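Local coordinates for MGS-M4 (Unidentified, PDB 4Q3M), which probably acts as an oxidoreductase of the aldo-keto reductase family, built on a TIM barrel, though its substrate is unknown, at residues Glu160-His168 with Ile256-Phe266; Lys207-Arg218 with Asp242-Asp252. All coordinates share one frame; numbering follows the deposited sequence.

Two contacts pack the later part of an alpha/beta (TIM) barrel together, their centres about 17 Å apart. Along the chain contact 2 is nested inside contact 1: the loop 160-168, which follows strand 156-160, comes first, then helix 212-222 and its approach, then the loop leading into helix 250-257, and last the tail 256-266. Both use helix 250-257, contact 2 at its start and contact 1 at its end. They meet where Ile256 packs on Leu248 and Ile215, and where Val163 approaches Ala216. The chain after the last barrel strand is thus tied to helix 212-222 and its approach by contact 2 and to the loop after strand 156-160 by contact 1, which also borders the second subunit.

Contact 1: residues Glu160-His168 with Ile256-Phe266; sequences ETHVTLQNH and IRSVNTGKKIF
The guanidinium of Arg257 lies flat on one face of the His168 ring, centres 4.1 Å apart and planes at 18°. At the edge of that ring His168 NE2 donates to Gln166 OE1. NH2 of Arg257 forms a salt bridge with Asp273 of the second subunit. Beyond an extended chain, the Gln166 amide turns its NE2 to both Val163 O and Ile256 O; the latter bond is 2.8 Å, and Val259 N reaches the same carbonyl from its opposite face. An amide suits this place because it donates and accepts at one end.

At the other end, the carboxylate of Glu160 stands nearly perpendicular to the Phe266 ring, with OE1 near the ring's edge. Its CG is anti to the backbone N (chi1 171°), and the extended chain carries the acid to the backbone of Ile265 and Phe266. OE2 takes Ile265 N at 2.8 Å on its syn lone pair and His162 NE2 on its anti one. OE1 takes Phe266 N at 2.9 Å and the ammonium of Lys264, also at 2.9 Å, from opposite faces. Four donors thus fix the buried acid and would probably favour its ionised form.

The joint runs from the loop after strand 156-160 of the TIM barrel to the chain leaving helix 250-257. Between its ends Thr164 O accepts from Thr261 N and, almost in line with the carbonyl, from Gly262 N at 2.7 Å. Gly262 has a positive phi that suits glycine. Asn260 OD1 receives Gln166 N at 3.0 Å from above its carbonyl plane. Apolar packing adds Val163 CB, resting on Val259 CG2 3.6 Å away.

Contact 2: residues Lys207-Arg218 with Asp242-Asp252; sequences KHDKTIPQIAIR and DVFDFTLDEED
Phe246 lies between Lys210 and Arg218, whose aliphatic carbons meet opposite faces of its ring, on the outer helical layer of the TIM barrel, where the chain entering helix 250-257 runs across helix 212-222. Lys210 CG makes a CH-pi contact 4.0 Å from the ring centroid, only 11° off the normal. The bend of Lys210 at chi2 (-67°) lays its chain along the ring face and carries NZ on to Asp245. Ile215 CD1 and His208 CB add to the packing round Phe246, and Arg218 CG touches Leu248 CG at 3.8 Å. Long chains suit this place, for their methylenes pack on the phenyl while their charged ends reach past it. The guanidinium of Arg218 has Phe246 O over one face and pairs with Glu222, which also accepts from Leu248 N and Thr247 OG1. Val243 CG2 is wedged against Arg218 CB, 3.5 Å away, and Ile217 CG2.

Lys207, Asp245 and Glu251 form the exposed side. Lys210 NZ meets both oxygens of Asp245 through their syn lone pairs, at 2.8 Å each, and Asp242 joins more distantly. At the other end, the extended Lys207 reaches a cluster of acids at the start of helix 250-257, with weak bonds to Asp252. Asp249 caps that helix, its OD1 taking Asp252 N. Asp252 itself is buried, and its OD2 takes His208 NE2 at 2.9 Å, in the plane of the imidazole but from 40° above that of the carboxylate.

Contact 1: residues Glu160-His168 with Ile256-Phe266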
loop_
_atom_site.group_PDB
_atom_site.type_symbol
_atom_site.label_atom_id
_atom_site.label_comp_id
_atom_site.label_asym_id
_atom_site.label_seq_id
_atom_site.Cartn_x
_atom_site.Cartn_y
_atom_site.Cartn_z
ATOM N N GLU A 160 0.917 -1.687 10.014
ATOM C CA GLU A 160 1.628 -0.430 10.209
ATOM C C GLU A 160 0.646 0.726 10.326
ATOM O O GLU A 160 -0.073 1.040 9.378
ATOM C CB GLU A 160 2.601 -0.172 9.057
ATOM C CG GLU A 160 3.213 1.220 9.069
ATOM C CD GLU A 160 3.854 1.589 7.747
ATOM O OE1 GLU A 160 4.066 0.683 6.914
ATOM O OE2 GLU A 160 4.136 2.788 7.537
ATOM N N THR A 161 0.613 1.353 11.496
ATOM C CA THR A 161 -0.306 2.456 11.740
ATOM C C THR A 161 0.327 3.511 12.639
ATOM O O THR A 161 0.744 3.219 13.761
ATOM C CB THR A 161 -1.620 1.965 12.380
ATOM O OG1 THR A 161 -2.176 0.906 11.591
ATOM C CG2 THR A 161 -2.624 3.101 12.476
ATOM N N HIS A 162 0.401 4.735 12.132
ATOM C CA HIS A 162 0.929 5.859 12.891
ATOM C C HIS A 162 0.328 7.164 12.380
ATOM O O HIS A 162 -0.569 7.152 11.538
ATOM C CB HIS A 162 2.457 5.894 12.813
ATOM C CG HIS A 162 3.001 5.566 11.458
ATOM N ND1 HIS A 162 2.863 6.407 10.374
ATOM C CD2 HIS A 162 3.687 4.488 11.011
ATOM C CE1 HIS A 162 3.439 5.860 9.320
ATOM N NE2 HIS A 162 3.948 4.695 9.678
ATOM N N VAL A 163 0.825 8.288 12.884
ATOM C CA VAL A 163 0.209 9.582 12.606
ATOM C C VAL A 163 0.343 10.031 11.149
ATOM O O VAL A 163 -0.386 10.916 10.704
ATOM C CB VAL A 163 0.792 10.677 13.517
ATOM C CG1 VAL A 163 0.470 10.379 14.976
ATOM C CG2 VAL A 163 2.292 10.802 13.307
ATOM N N THR A 164 1.261 9.425 10.402
ATOM C CA THR A 164 1.413 9.763 8.988
ATOM C C THR A 164 0.742 8.723 8.091
ATOM O O THR A 164 0.515 8.969 6.906
ATOM C CB THR A 164 2.896 9.906 8.591
ATOM O OG1 THR A 164 3.638 8.783 9.079
ATOM C CG2 THR A 164 3.482 11.180 9.180
ATOM N N LEU A 165 0.426 7.566 8.665
ATOM C CA LEU A 165 -0.331 6.529 7.969
ATOM C C LEU A 165 -1.434 6.016 8.889
ATOM O O LEU A 165 -1.285 4.982 9.541
ATOM C CB LEU A 165 0.582 5.382 7.533
ATOM C CG LEU A 165 -0.025 4.324 6.607
ATOM C CD1 LEU A 165 -0.226 4.884 5.206
ATOM C CD2 LEU A 165 0.839 3.071 6.574
ATOM N N GLN A 166 -2.543 6.747 8.936
ATOM C CA GLN A 166 -3.545 6.555 9.981
ATOM C C GLN A 166 -4.538 5.427 9.699
ATOM O O GLN A 166 -5.200 4.942 10.618
ATOM C CB GLN A 166 -4.294 7.868 10.217
ATOM C CG GLN A 166 -3.368 9.034 10.539
ATOM C CD GLN A 166 -4.112 10.261 11.025
ATOM O OE1 GLN A 166 -5.338 10.259 11.126
ATOM N NE2 GLN A 166 -3.370 11.319 11.334
ATOM N N ASN A 167 -4.641 5.018 8.435
ATOM C CA ASN A 167 -5.443 3.856 8.044
ATOM C C ASN A 167 -6.894 3.886 8.525
ATOM O O ASN A 167 -7.390 2.896 9.062
ATOM C CB ASN A 167 -4.784 2.572 8.557
ATOM C CG ASN A 167 -3.369 2.397 8.047
ATOM O OD1 ASN A 167 -3.036 2.829 6.943
ATOM N ND2 ASN A 167 -2.525 1.759 8.852
ATOM N N HIS A 168 -7.573 5.013 8.330
ATOM C CA HIS A 168 -8.957 5.151 8.775
ATOM C C HIS A 168 -9.907 4.238 8.005
ATOM O O HIS A 168 -10.901 3.759 8.553
ATOM C CB HIS A 168 -9.416 6.605 8.649
ATOM C CG HIS A 168 -8.796 7.521 9.656
ATOM N ND1 HIS A 168 -9.377 7.785 10.879
ATOM C CD2 HIS A 168 -7.644 8.230 9.627
ATOM C CE1 HIS A 168 -8.610 8.619 11.557
ATOM N NE2 HIS A 168 -7.551 8.904 10.820
ATOM N N ILE A 256 -4.374 16.088 15.136
ATOM C CA ILE A 256 -3.547 14.935 14.800
ATOM C C ILE A 256 -4.018 14.319 13.482
ATOM O O ILE A 256 -3.235 13.728 12.743
ATOM C CB ILE A 256 -3.582 13.869 15.924
ATOM C CG1 ILE A 256 -3.076 14.464 17.240
ATOM C CG2 ILE A 256 -2.755 12.645 15.552
ATOM C CD1 ILE A 256 -2.963 13.458 18.365
ATOM N N ARG A 257 -5.304 14.479 13.187
ATOM C CA ARG A 257 -5.890 13.923 11.972
ATOM C C ARG A 257 -5.232 14.474 10.706
ATOM O O ARG A 257 -5.055 13.754 9.723
ATOM C CB ARG A 257 -7.396 14.202 11.939
ATOM C CG ARG A 257 -8.099 13.686 10.695
ATOM C CD ARG A 257 -7.944 12.182 10.560
ATOM N NE ARG A 257 -8.514 11.680 9.314
ATOM C CZ ARG A 257 -7.837 11.562 8.177
ATOM N NH1 ARG A 257 -6.558 11.911 8.124
ATOM N NH2 ARG A 257 -8.437 11.095 7.091
ATOM N N SER A 258 -4.858 15.749 10.743
ATOM C CA SER A 258 -4.334 16.432 9.563
ATOM C C SER A 258 -2.900 16.036 9.218
ATOM O O SER A 258 -2.454 16.240 8.089
ATOM C CB SER A 258 -4.410 17.948 9.757
ATOM O OG SER A 258 -5.755 18.388 9.823
ATOM N N VAL A 259 -2.178 15.470 10.180
ATOM C CA VAL A 259 -0.771 15.145 9.962
ATOM C C VAL A 259 -0.610 13.823 9.208
ATOM O O VAL A 259 0.506 13.337 9.017
ATOM C CB VAL A 259 0.010 15.089 11.294
ATOM C CG1 VAL A 259 -0.379 16.260 12.175
ATOM C CG2 VAL A 259 -0.242 13.786 12.020
ATOM N N ASN A 260 -1.729 13.255 8.770
ATOM C CA ASN A 260 -1.704 12.078 7.911
ATOM C C ASN A 260 -1.203 12.435 6.517
ATOM O O ASN A 260 -1.678 13.391 5.904
ATOM C CB ASN A 260 -3.092 11.445 7.819
ATOM C CG ASN A 260 -3.089 10.141 7.041
ATOM O OD1 ASN A 260 -2.322 9.227 7.342
ATOM N ND2 ASN A 260 -3.944 10.053 6.028
ATOM N N THR A 261 -0.240 11.667 6.018
ATOM C CA THR A 261 0.313 11.907 4.691
ATOM C C THR A 261 0.006 10.745 3.754
ATOM O O THR A 261 -0.146 10.932 2.546
ATOM C CB THR A 261 1.837 12.125 4.742
ATOM O OG1 THR A 261 2.480 10.922 5.180
ATOM C CG2 THR A 261 2.183 13.261 5.694
ATOM N N GLY A 262 -0.087 9.546 4.318
ATOM C CA GLY A 262 -0.376 8.359 3.536
ATOM C C GLY A 262 0.879 7.701 2.999
ATOM O O GLY A 262 0.807 6.794 2.170
ATOM N N LYS A 263 2.033 8.161 3.470
ATOM C CA LYS A 263 3.306 7.576 3.068
ATOM C C LYS A 263 3.586 6.311 3.871
ATOM O O LYS A 263 4.044 6.376 5.013
ATOM C CB LYS A 263 4.447 8.582 3.245
ATOM C CG LYS A 263 5.825 8.024 2.921
ATOM C CD LYS A 263 6.919 9.044 3.198
ATOM C CE LYS A 263 6.951 10.130 2.135
ATOM N NZ LYS A 263 7.423 9.608 0.822
ATOM N N LYS A 264 3.299 5.161 3.270
ATOM C CA LYS A 264 3.512 3.879 3.930
ATOM C C LYS A 264 4.995 3.530 3.970
ATOM O O LYS A 264 5.687 3.595 2.955
ATOM C CB LYS A 264 2.724 2.775 3.221
ATOM C CG LYS A 264 2.854 1.407 3.866
ATOM C CD LYS A 264 1.748 0.472 3.399
ATOM C CE LYS A 264 1.925 -0.922 3.978
ATOM N NZ LYS A 264 2.077 -0.893 5.459
ATOM N N ILE A 265 5.479 3.160 5.151
ATOM C CA ILE A 265 6.896 2.879 5.343
ATOM C C ILE A 265 7.275 1.472 4.890
ATOM O O ILE A 265 8.248 1.287 4.160
ATOM C CB ILE A 265 7.307 3.053 6.819
ATOM C CG1 ILE A 265 7.001 4.474 7.295
ATOM C CG2 ILE A 265 8.784 2.732 7.005
ATOM C CD1 ILE A 265 7.332 4.714 8.751
ATOM N N PHE A 266 6.500 0.481 5.319
ATOM C CA PHE A 266 6.862 -0.913 5.090
ATOM C C PHE A 266 6.258 -1.488 3.811
ATOM O O PHE A 266 5.449 -0.840 3.144
ATOM C CB PHE A 266 6.456 -1.760 6.296
ATOM C CG PHE A 266 7.215 -1.422 7.545
ATOM C CD1 PHE A 266 8.469 -1.967 7.777
ATOM C CD2 PHE A 266 6.687 -0.549 8.481
ATOM C CE1 PHE A 266 9.176 -1.653 8.923
ATOM C CE2 PHE A 266 7.389 -0.231 9.628
ATOM C CZ PHE A 266 8.635 -0.784 9.850
HETATM O O HOH W 1 0.771 -3.255 7.425
HETATM O O HOH W 2 -0.202 -0.510 7.001
HETATM O O HOH W 3 4.828 8.114 6.482
#

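Contact 2: residues Lys207-Arg218 with Asp242-Asp252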
loop_
_atom_site.group_PDB
_atom_site.type_symbol
_atom_site.label_atom_id
_atom_site.label_comp_id
_atom_site.label_asym_id
_atom_site.label_seq_id
_atom_site.Cartn_x
_atom_site.Cartn_y
_atom_site.Cartn_z
ATOM N N LYS A 207 0.838 20.707 25.618
ATOM C CA LYS A 207 -0.460 20.872 26.256
ATOM C C LYS A 207 -0.650 19.900 27.412
ATOM O O LYS A 207 -1.307 20.217 28.405
ATOM C CB LYS A 207 -1.564 20.690 25.214
ATOM C CG LYS A 207 -2.978 20.871 25.716
ATOM C CD LYS A 207 -3.948 20.742 24.556
ATOM C CE LYS A 207 -5.390 20.745 25.017
ATOM N NZ LYS A 207 -6.315 20.564 23.866
ATOM N N HIS A 208 -0.055 18.720 27.284
ATOM C CA HIS A 208 -0.232 17.666 28.273
ATOM C C HIS A 208 1.073 17.331 28.988
ATOM O O HIS A 208 1.141 16.358 29.741
ATOM C CB HIS A 208 -0.809 16.416 27.606
ATOM C CG HIS A 208 -2.062 16.676 26.827
ATOM N ND1 HIS A 208 -3.282 16.894 27.431
ATOM C CD2 HIS A 208 -2.282 16.759 25.494
ATOM C CE1 HIS A 208 -4.200 17.097 26.503
ATOM N NE2 HIS A 208 -3.620 17.020 25.320
ATOM N N ASP A 209 2.099 18.146 28.750
ATOM C CA ASP A 209 3.413 17.974 29.370
ATOM C C ASP A 209 3.958 16.568 29.118
ATOM O O ASP A 209 4.505 15.925 30.014
ATOM C CB ASP A 209 3.338 18.264 30.874
ATOM C CG ASP A 209 4.707 18.388 31.517
ATOM O OD1 ASP A 209 5.677 18.713 30.798
ATOM O OD2 ASP A 209 4.813 18.159 32.740
ATOM N N LYS A 210 3.796 16.096 27.888
ATOM C CA LYS A 210 4.249 14.763 27.516
ATOM C C LYS A 210 5.319 14.836 26.438
ATOM O O LYS A 210 5.652 15.916 25.951
ATOM C CB LYS A 210 3.072 13.913 27.032
ATOM C CG LYS A 210 2.034 13.621 28.100
ATOM C CD LYS A 210 2.603 12.722 29.182
ATOM C CE LYS A 210 1.556 12.379 30.225
ATOM N NZ LYS A 210 2.081 11.425 31.238
ATOM N N THR A 211 5.861 13.680 26.073
ATOM C CA THR A 211 6.792 13.600 24.958
ATOM C C THR A 211 6.013 13.290 23.687
ATOM O O THR A 211 4.881 12.811 23.750
ATOM C CB THR A 211 7.873 12.526 25.184
ATOM O OG1 THR A 211 7.285 11.223 25.093
ATOM C CG2 THR A 211 8.520 12.697 26.550
ATOM N N ILE A 212 6.617 13.571 22.538
ATOM C CA ILE A 212 5.985 13.291 21.251
ATOM C C ILE A 212 5.599 11.809 21.075
ATOM O O ILE A 212 4.493 11.522 20.613
ATOM C CB ILE A 212 6.891 13.740 20.077
ATOM C CG1 ILE A 212 6.942 15.268 20.004
ATOM C CG2 ILE A 212 6.393 13.171 18.758
ATOM C CD1 ILE A 212 7.696 15.799 18.808
ATOM N N PRO A 213 6.490 10.863 21.446
ATOM C CA PRO A 213 6.054 9.464 21.340
ATOM C C PRO A 213 4.839 9.131 22.209
ATOM O O PRO A 213 3.914 8.480 21.723
ATOM C CB PRO A 213 7.280 8.679 21.815
ATOM C CG PRO A 213 8.424 9.568 21.523
ATOM C CD PRO A 213 7.921 10.952 21.791
ATOM N N GLN A 214 4.851 9.575 23.465
ATOM C CA GLN A 214 3.737 9.353 24.387
ATOM C C GLN A 214 2.418 9.823 23.785
ATOM O O GLN A 214 1.360 9.246 24.036
ATOM C CB GLN A 214 3.983 10.078 25.711
ATOM C CG GLN A 214 5.050 9.448 26.583
ATOM C CD GLN A 214 5.293 10.233 27.857
ATOM O OE1 GLN A 214 5.274 11.464 27.854
ATOM N NE2 GLN A 214 5.518 9.522 28.956
ATOM N N ILE A 215 2.504 10.881 22.987
ATOM C CA ILE A 215 1.356 11.426 22.283
ATOM C C ILE A 215 0.833 10.481 21.210
ATOM O O ILE A 215 -0.347 10.123 21.209
ATOM C CB ILE A 215 1.708 12.769 21.630
ATOM C CG1 ILE A 215 1.871 13.853 22.701
ATOM C CG2 ILE A 215 0.680 13.130 20.567
ATOM C CD1 ILE A 215 0.876 13.751 23.845
ATOM N N ALA A 216 1.718 10.090 20.296
ATOM C CA ALA A 216 1.358 9.216 19.185
ATOM C C ALA A 216 0.757 7.914 19.692
ATOM O O ALA A 216 -0.144 7.347 19.073
ATOM C CB ALA A 216 2.574 8.937 18.317
ATOM N N ILE A 217 1.261 7.453 20.831
ATOM C CA ILE A 217 0.751 6.248 21.466
ATOM C C ILE A 217 -0.661 6.474 21.997
ATOM O O ILE A 217 -1.559 5.674 21.739
ATOM C CB ILE A 217 1.673 5.792 22.611
ATOM C CG1 ILE A 217 3.048 5.418 22.056
ATOM C CG2 ILE A 217 1.065 4.614 23.353
ATOM C CD1 ILE A 217 4.086 5.164 23.118
ATOM N N ARG A 218 -0.853 7.572 22.723
ATOM C CA ARG A 218 -2.157 7.906 23.294
ATOM C C ARG A 218 -3.216 8.092 22.216
ATOM O O ARG A 218 -4.365 7.687 22.385
ATOM C CB ARG A 218 -2.067 9.174 24.143
ATOM C CG ARG A 218 -3.381 9.557 24.808
ATOM C CD ARG A 218 -3.878 8.443 25.716
ATOM N NE ARG A 218 -5.274 8.630 26.101
ATOM C CZ ARG A 218 -5.951 7.797 26.885
ATOM N NH1 ARG A 218 -5.358 6.717 27.375
ATOM N NH2 ARG A 218 -7.219 8.044 27.181
ATOM N N ASP A 242 3.819 5.267 30.236
ATOM C CA ASP A 242 3.177 6.359 30.959
ATOM C C ASP A 242 2.228 7.103 30.027
ATOM O O ASP A 242 2.532 8.198 29.554
ATOM C CB ASP A 242 4.218 7.315 31.541
ATOM C CG ASP A 242 3.612 8.321 32.500
ATOM O OD1 ASP A 242 2.529 8.036 33.054
ATOM O OD2 ASP A 242 4.218 9.394 32.703
ATOM N N VAL A 243 1.073 6.497 29.772
ATOM C CA VAL A 243 0.154 6.998 28.762
ATOM C C VAL A 243 -1.295 6.849 29.242
ATOM O O VAL A 243 -2.246 7.024 28.478
ATOM C CB VAL A 243 0.374 6.257 27.417
ATOM C CG1 VAL A 243 -0.243 4.864 27.452
ATOM C CG2 VAL A 243 -0.157 7.067 26.248
ATOM N N PHE A 244 -1.455 6.546 30.527
ATOM C CA PHE A 244 -2.780 6.348 31.103
ATOM C C PHE A 244 -3.072 7.337 32.228
ATOM O O PHE A 244 -3.899 7.068 33.100
ATOM C CB PHE A 244 -2.925 4.917 31.621
ATOM C CG PHE A 244 -2.603 3.868 30.597
ATOM C CD1 PHE A 244 -3.518 3.541 29.610
ATOM C CD2 PHE A 244 -1.385 3.210 30.622
ATOM C CE1 PHE A 244 -3.224 2.577 28.667
ATOM C CE2 PHE A 244 -1.085 2.244 29.681
ATOM C CZ PHE A 244 -2.006 1.928 28.701
ATOM N N ASP A 245 -2.393 8.478 32.206
ATOM C CA ASP A 245 -2.602 9.503 33.221
ATOM C C ASP A 245 -3.087 10.807 32.597
ATOM O O ASP A 245 -3.132 11.844 33.259
ATOM C CB ASP A 245 -1.317 9.743 34.017
ATOM C CG ASP A 245 -0.164 10.189 33.142
ATOM O OD1 ASP A 245 -0.189 9.900 31.928
ATOM O OD2 ASP A 245 0.770 10.829 33.671
ATOM N N PHE A 246 -3.449 10.749 31.319
ATOM C CA PHE A 246 -3.975 11.917 30.622
ATOM C C PHE A 246 -4.847 11.504 29.441
ATOM O O PHE A 246 -4.939 10.323 29.106
ATOM C CB PHE A 246 -2.835 12.823 30.150
ATOM C CG PHE A 246 -2.191 12.376 28.868
ATOM C CD1 PHE A 246 -2.351 13.112 27.705
ATOM C CD2 PHE A 246 -1.426 11.222 28.823
ATOM C CE1 PHE A 246 -1.759 12.708 26.523
ATOM C CE2 PHE A 246 -0.832 10.813 27.645
ATOM C CZ PHE A 246 -0.999 11.558 26.495
ATOM N N THR A 247 -5.483 12.488 28.814
ATOM C CA THR A 247 -6.398 12.233 27.709
ATOM C C THR A 247 -6.214 13.250 26.588
ATOM O O THR A 247 -5.580 14.288 26.778
ATOM C CB THR A 247 -7.865 12.264 28.181
ATOM O OG1 THR A 247 -8.735 12.058 27.061
ATOM C CG2 THR A 247 -8.187 13.602 28.826
ATOM N N LEU A 248 -6.768 12.945 25.419
ATOM C CA LEU A 248 -6.713 13.854 24.281
ATOM C C LEU A 248 -8.115 14.313 23.897
ATOM O O LEU A 248 -8.990 13.490 23.626
ATOM C CB LEU A 248 -6.028 13.184 23.088
ATOM C CG LEU A 248 -4.562 12.790 23.282
ATOM C CD1 LEU A 248 -4.038 12.049 22.063
ATOM C CD2 LEU A 248 -3.712 14.018 23.572
ATOM N N ASP A 249 -8.328 15.625 23.873
ATOM C CA ASP A 249 -9.647 16.169 23.567
ATOM C C ASP A 249 -9.925 16.168 22.067
ATOM O O ASP A 249 -9.080 15.762 21.268
ATOM C CB ASP A 249 -9.798 17.585 24.138
ATOM C CG ASP A 249 -8.696 18.530 23.686
ATOM O OD1 ASP A 249 -8.283 18.473 22.508
ATOM O OD2 ASP A 249 -8.245 19.345 24.518
ATOM N N GLU A 250 -11.114 16.635 21.699
ATOM C CA GLU A 250 -11.567 16.612 20.313
ATOM C C GLU A 250 -10.666 17.417 19.379
ATOM O O GLU A 250 -10.329 16.956 18.288
ATOM C CB GLU A 250 -13.004 17.134 20.221
ATOM C CG GLU A 250 -13.476 17.407 18.802
ATOM C CD GLU A 250 -14.935 17.816 18.742
ATOM O OE1 GLU A 250 -15.506 18.151 19.802
ATOM O OE2 GLU A 250 -15.511 17.803 17.634
ATOM N N GLU A 251 -10.275 18.614 19.808
ATOM C CA GLU A 251 -9.469 19.485 18.957
ATOM C C GLU A 251 -8.061 18.921 18.778
ATOM O O GLU A 251 -7.419 19.165 17.757
ATOM C CB GLU A 251 -9.410 20.907 19.528
ATOM C CG GLU A 251 -8.212 21.195 20.420
ATOM C CD GLU A 251 -8.043 22.674 20.704
ATOM O OE1 GLU A 251 -6.902 23.101 20.982
ATOM O OE2 GLU A 251 -9.050 23.411 20.647
ATOM N N ASP A 252 -7.590 18.163 19.763
ATOM C CA ASP A 252 -6.309 17.476 19.643
ATOM C C ASP A 252 -6.395 16.408 18.564
ATOM O O ASP A 252 -5.549 16.340 17.674
ATOM C CB ASP A 252 -5.892 16.842 20.973
ATOM C CG ASP A 252 -5.356 17.856 21.963
ATOM O OD1 ASP A 252 -4.828 18.900 21.524
ATOM O OD2 ASP A 252 -5.454 17.606 23.183
#